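Local coordinates for glutathione S-transferase 1 (Ascaris suum, PDB 4Q5F), which conjugates reduced glutathione to a wide range of hydrophobic electrophiles and can also act as a glutathione peroxidase, at residues F34-V39 and L203-K208. Sequence-based numbering, arbitrary orientation.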
loop_
_atom_site.group_PDB
_atom_site.type_symbol
_atom_site.label_atom_id
_atom_site.label_comp_id
_atom_site.label_asym_id
_atom_site.label_seq_id
_atom_site.Cartn_x
_atom_site.Cartn_y
_atom_site.Cartn_z
ATOM N N PHE B 34 8.666 -13.399 10.923
ATOM C CA PHE B 34 8.610 -14.690 11.604
ATOM C C PHE B 34 9.796 -14.852 12.547
ATOM O O PHE B 34 9.628 -15.173 13.724
ATOM C CB PHE B 34 8.628 -15.848 10.604
ATOM C CG PHE B 34 7.317 -16.086 9.918
ATOM C CD1 PHE B 34 6.185 -16.410 10.647
ATOM C CD2 PHE B 34 7.224 -16.021 8.538
ATOM C CE1 PHE B 34 4.979 -16.640 10.015
ATOM C CE2 PHE B 34 6.022 -16.252 7.899
ATOM C CZ PHE B 34 4.897 -16.563 8.638
ATOM N N HIS B 35 10.995 -14.629 12.021
ATOM C CA HIS B 35 12.216 -14.882 12.775
ATOM C C HIS B 35 12.346 -13.969 13.987
ATOM O O HIS B 35 12.845 -14.388 15.028
ATOM C CB HIS B 35 13.439 -14.763 11.868
ATOM C CG HIS B 35 13.684 -15.985 11.040
ATOM N ND1 HIS B 35 13.320 -16.074 9.712
ATOM C CD2 HIS B 35 14.236 -17.178 11.358
ATOM C CE1 HIS B 35 13.649 -17.264 9.248
ATOM N NE2 HIS B 35 14.207 -17.955 10.225
ATOM N N GLN B 36 11.892 -12.727 13.858
ATOM C CA GLN B 36 11.905 -11.808 14.988
ATOM C C GLN B 36 11.041 -12.368 16.109
ATOM O O GLN B 36 11.456 -12.420 17.266
ATOM C CB GLN B 36 11.382 -10.430 14.579
ATOM C CG GLN B 36 11.202 -9.454 15.741
ATOM C CD GLN B 36 12.475 -9.241 16.533
ATOM O OE1 GLN B 36 13.572 -9.540 16.065
ATOM N NE2 GLN B 36 12.335 -8.720 17.744
ATOM N N ALA B 37 9.837 -12.791 15.745
ATOM C CA ALA B 37 8.868 -13.298 16.705
ATOM C C ALA B 37 9.219 -14.707 17.183
ATOM O O ALA B 37 8.656 -15.195 18.161
ATOM C CB ALA B 37 7.486 -13.283 16.084
ATOM N N GLY B 38 10.148 -15.357 16.489
ATOM C CA GLY B 38 10.545 -16.710 16.834
ATOM C C GLY B 38 9.439 -17.708 16.545
ATOM O O GLY B 38 9.327 -18.736 17.212
ATOM N N VAL B 39 8.613 -17.395 15.550
ATOM C CA VAL B 39 7.510 -18.263 15.151
ATOM C C VAL B 39 7.930 -19.112 13.956
ATOM O O VAL B 39 8.404 -18.591 12.948
ATOM C CB VAL B 39 6.251 -17.439 14.797
ATOM C CG1 VAL B 39 5.117 -18.346 14.289
ATOM C CG2 VAL B 39 5.816 -16.602 16.004
ATOM N N LEU B 203 19.514 -6.722 16.159
ATOM C CA LEU B 203 18.588 -7.467 17.008
ATOM C C LEU B 203 18.934 -8.954 16.902
ATOM O O LEU B 203 19.122 -9.457 15.795
ATOM C CB LEU B 203 17.140 -7.228 16.579
ATOM C CG LEU B 203 16.544 -5.855 16.903
ATOM C CD1 LEU B 203 15.216 -5.667 16.185
ATOM C CD2 LEU B 203 16.360 -5.687 18.406
ATOM N N PRO B 204 19.019 -9.659 18.047
ATOM C CA PRO B 204 19.516 -11.043 18.081
ATOM C C PRO B 204 18.896 -11.991 17.052
ATOM O O PRO B 204 19.632 -12.695 16.361
ATOM C CB PRO B 204 19.164 -11.504 19.497
ATOM C CG PRO B 204 19.182 -10.264 20.299
ATOM C CD PRO B 204 18.659 -9.184 19.399
ATOM N N ASN B 205 17.570 -12.013 16.953
ATOM C CA ASN B 205 16.897 -12.929 16.034
ATOM C C ASN B 205 17.113 -12.540 14.575
ATOM O O ASN B 205 17.243 -13.402 13.705
ATOM C CB ASN B 205 15.402 -12.999 16.338
ATOM C CG ASN B 205 15.102 -13.688 17.655
ATOM O OD1 ASN B 205 15.898 -14.490 18.143
ATOM N ND2 ASN B 205 13.947 -13.384 18.236
ATOM N N ILE B 206 17.143 -11.238 14.311
ATOM C CA ILE B 206 17.408 -10.739 12.969
ATOM C C ILE B 206 18.865 -10.989 12.615
ATOM O O ILE B 206 19.181 -11.440 11.514
ATOM C CB ILE B 206 17.117 -9.227 12.865
ATOM C CG1 ILE B 206 15.671 -8.934 13.273
ATOM C CG2 ILE B 206 17.395 -8.715 11.453
ATOM C CD1 ILE B 206 14.626 -9.701 12.478
ATOM N N LYS B 207 19.748 -10.687 13.560
ATOM C CA LYS B 207 21.179 -10.877 13.371
ATOM C C LYS B 207 21.471 -12.334 13.041
ATOM O O LYS B 207 22.292 -12.636 12.176
ATOM C CB LYS B 207 21.931 -10.469 14.635
ATOM C CG LYS B 207 23.431 -10.349 14.448
ATOM C CD LYS B 207 24.110 -9.907 15.732
ATOM N N LYS B 208 20.787 -13.233 13.740
ATOM C CA LYS B 208 20.932 -14.658 13.498
ATOM C C LYS B 208 20.453 -15.004 12.094
ATOM O O LYS B 208 21.178 -15.629 11.321
ATOM C CB LYS B 208 20.138 -15.458 14.535
#
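His35 O lies over one face of the Asn205 amide, 3.5 Å from CG and 3.2 Å from CB. Asn205 ND2 gives a hydrogen bond to Gln36 O at 2.8 Å. This acceptor lies somewhat out of the Asn205 amide plane. The bond is bent, with an N-H...O angle of 144°, and ND2 sits 35° off the plane of the Gln36 carbonyl. At the oxygen end of the Gln36 side-chain amide, Asn205 CB lies over one face, 3.9 Å from OE1. Leu203 CD1 lies over the other, 4.2 Å from OE1. Gln36 CG stands anti to the backbone N (chi1 173°), and a bend at chi2 brings OE1 up to Ile206. The C=O points roughly toward Ile206 CG1, which is 3.5 Å from OE1 and tilted out of the amide plane. Ile206 CD1 also rests on Gln36 CB at 3.9 Å. Leu170 of helix 167-182 touches both Gln36 and Ile206. The His35 ring stacks on Trp209, and its ND1 is hydrogen-bonded to Arg31 O. Helix 27-37 ends here in a Schellman motif with Gly38 at positive phi. The contact joins the thioredoxin-like N-terminal domain to the helical C-terminal domain, the two-domain arrangement of the glutathione S-transferase fold.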